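Local structure of beta-lactamase (Chitinophaga pinensis, 6N36) at residues Y20-I25 with K67-K72. The protein probably hydrolyses the beta-lactam ring of antibiotics, as a zinc-dependent enzyme of the metallo-beta-lactamase superfamily. Residues are numbered along the deposited sequence; the frame is centred on the assembly and turned at random. Where two conformers were deposited one is given.
Sequences YQPFRI and KTLGFK
Thr68 and Leu69, near the C-terminal end of helix 58-69, meet Pro22, just ahead of strand 23-26. Thr68 brings its methyl to the proline ring, with CG2 4.0 Å from Pro22 CG. The two side chains cross at about a right angle. OG1 sits beside the backbone N of Thr68 (chi1 -66°), which places CG2 anti to that N. OG1 hydrogen-bonds back to Ala64 O in the preceding turn. The hydroxyl is thus used within the helix, while the methyl faces Pro22.

Leu69 makes the broader contact. Its CD1 lies 4.0 Å from Pro22 CB, and CG packs against the same carbon. CD2 reaches further along the chain, 4.3 Å from Phe23 N. CB of Phe23 points away from 67-72, and its ring stacks with His236. Leu69 also touches Tyr30 and Ile32, and His65 of the same helix adds to the cover of Pro22. No hydrogen bond joins the two segments, and only 154 Å² is buried.

Gly70 leaves helical geometry in a Schellman motif with positive phi (93°); its N bonds to Lys67 O at 2.9 Å. The chain then turns to Phe71, whose ring meets Tyr30 and His48 edge-to-face. This is apolar surface packing of a helix C-terminus against the entry to edge strand 23-26 of the seven-stranded sheet, within the alpha-beta/beta-alpha sandwich of the metallo-beta-lactamase fold.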
loop_
_atom_site.group_PDB
_atom_site.type_symbol
_atom_site.label_atom_id
_atom_site.label_comp_id
_atom_site.label_asym_id
_atom_site.label_seq_id
_atom_site.Cartn_x
_atom_site.Cartn_y
_atom_site.Cartn_z
ATOM N N TYR A 20 14.659 2.517 -8.669
ATOM C CA TYR A 20 14.680 3.835 -8.026
ATOM C C TYR A 20 15.590 3.728 -6.801
ATOM O O TYR A 20 15.442 2.733 -6.068
ATOM C CB TYR A 20 13.243 4.263 -7.718
ATOM C CG TYR A 20 13.165 5.710 -7.328
ATOM C CD1 TYR A 20 13.188 6.697 -8.297
ATOM C CD2 TYR A 20 13.130 6.113 -6.007
ATOM C CE1 TYR A 20 13.156 8.036 -7.961
ATOM C CE2 TYR A 20 13.087 7.446 -5.645
ATOM C CZ TYR A 20 13.095 8.421 -6.631
ATOM O OH TYR A 20 13.112 9.754 -6.354
ATOM N N GLN A 21 16.377 4.767 -6.544
ATOM C CA GLN A 21 17.332 4.843 -5.412
ATOM C C GLN A 21 16.525 4.833 -4.116
ATOM O O GLN A 21 15.745 5.739 -3.891
ATOM C CB GLN A 21 18.152 6.139 -5.543
ATOM C CG GLN A 21 19.258 6.298 -4.512
ATOM C CD GLN A 21 20.213 7.461 -4.727
ATOM O OE1 GLN A 21 20.764 8.006 -3.778
ATOM N NE2 GLN A 21 20.410 7.886 -5.966
ATOM N N PRO A 22 16.709 3.860 -3.214
ATOM C CA PRO A 22 15.964 3.907 -1.962
ATOM C C PRO A 22 16.450 5.080 -1.108
ATOM O O PRO A 22 17.570 5.572 -1.211
ATOM C CB PRO A 22 16.278 2.571 -1.297
ATOM C CG PRO A 22 17.614 2.194 -1.860
ATOM C CD PRO A 22 17.596 2.701 -3.288
ATOM N N PHE A 23 15.576 5.500 -0.188
ATOM C CA PHE A 23 15.887 6.668 0.624
ATOM C C PHE A 23 15.078 6.676 1.908
ATOM O O PHE A 23 13.999 6.089 1.970
ATOM C CB PHE A 23 15.657 7.942 -0.184
ATOM C CG PHE A 23 14.232 8.282 -0.543
ATOM C CD1 PHE A 23 13.587 7.696 -1.627
ATOM C CD2 PHE A 23 13.488 9.119 0.273
ATOM C CE1 PHE A 23 12.276 8.038 -1.938
ATOM C CE2 PHE A 23 12.189 9.484 -0.056
ATOM C CZ PHE A 23 11.556 8.891 -1.127
ATOM N N ARG A 24 15.606 7.409 2.874
ATOM C CA ARG A 24 14.937 7.639 4.157
ATOM C C ARG A 24 13.899 8.744 3.971
ATOM O O ARG A 24 14.209 9.875 3.482
ATOM C CB ARG A 24 15.983 8.100 5.168
ATOM C CG ARG A 24 15.444 8.269 6.567
ATOM C CD ARG A 24 16.609 8.804 7.411
ATOM N NE ARG A 24 16.199 9.066 8.767
ATOM C CZ ARG A 24 16.758 9.971 9.551
ATOM N NH1 ARG A 24 17.625 10.843 9.062
ATOM N NH2 ARG A 24 16.290 10.110 10.778
ATOM N N ILE A 25 12.644 8.407 4.262
ATOM C CA ILE A 25 11.547 9.402 4.152
ATOM C C ILE A 25 11.565 10.292 5.390
ATOM O O ILE A 25 11.604 11.538 5.248
ATOM C CB ILE A 25 10.210 8.652 3.970
ATOM C CG1 ILE A 25 10.189 7.839 2.671
ATOM C CG2 ILE A 25 9.068 9.660 4.064
ATOM C CD1 ILE A 25 9.086 6.798 2.622
ATOM N N LYS A 67 19.755 -3.768 1.269
ATOM C CA LYS A 67 21.222 -3.882 1.414
ATOM C C LYS A 67 21.818 -2.480 1.229
ATOM O O LYS A 67 22.707 -2.061 2.031
ATOM C CB LYS A 67 21.773 -4.887 0.401
ATOM C CG LYS A 67 23.282 -5.076 0.460
ATOM C CD LYS A 67 23.855 -5.907 -0.689
ATOM C CE LYS A 67 25.316 -5.581 -0.950
ATOM N NZ LYS A 67 25.852 -6.144 -2.222
ATOM N N THR A 68 21.417 -1.746 0.174
ATOM C CA THR A 68 21.918 -0.372 -0.079
ATOM C C THR A 68 21.763 0.511 1.169
ATOM O O THR A 68 22.664 1.313 1.439
ATOM C CB THR A 68 21.222 0.286 -1.279
ATOM O OG1 THR A 68 21.635 -0.499 -2.401
ATOM C CG2 THR A 68 21.538 1.753 -1.413
ATOM N N LEU A 69 20.640 0.392 1.900
ATOM C CA LEU A 69 20.348 1.183 3.113
ATOM C C LEU A 69 21.070 0.624 4.359
ATOM O O LEU A 69 21.015 1.351 5.393
ATOM C CB LEU A 69 18.844 1.184 3.366
ATOM C CG LEU A 69 18.002 1.905 2.300
ATOM C CD1 LEU A 69 16.515 1.697 2.613
ATOM C CD2 LEU A 69 18.364 3.362 2.230
ATOM N N GLY A 70 21.595 -0.601 4.299
ATOM C CA GLY A 70 22.328 -1.271 5.380
ATOM C C GLY A 70 21.444 -2.137 6.255
ATOM O O GLY A 70 21.875 -2.477 7.391
ATOM N N PHE A 71 20.304 -2.606 5.727
ATOM C CA PHE A 71 19.408 -3.508 6.486
ATOM C C PHE A 71 19.367 -4.877 5.811
ATOM O O PHE A 71 19.595 -4.990 4.560
ATOM C CB PHE A 71 17.999 -2.945 6.569
ATOM C CG PHE A 71 17.947 -1.567 7.185
ATOM C CD1 PHE A 71 18.230 -1.433 8.539
ATOM C CD2 PHE A 71 17.651 -0.442 6.444
ATOM C CE1 PHE A 71 18.200 -0.186 9.147
ATOM C CE2 PHE A 71 17.648 0.815 7.044
ATOM C CZ PHE A 71 17.910 0.924 8.394
ATOM N N LYS A 72 19.095 -5.886 6.604
ATOM C CA LYS A 72 18.987 -7.280 6.134
ATOM C C LYS A 72 17.531 -7.630 5.846
ATOM O O LYS A 72 16.672 -7.517 6.721
ATOM C CB LYS A 72 19.578 -8.257 7.150
ATOM C CG LYS A 72 21.095 -8.300 7.174
ATOM C CD LYS A 72 21.690 -9.599 7.718
ATOM C CE LYS A 72 20.805 -10.349 8.686
ATOM N NZ LYS A 72 21.589 -10.875 9.832
#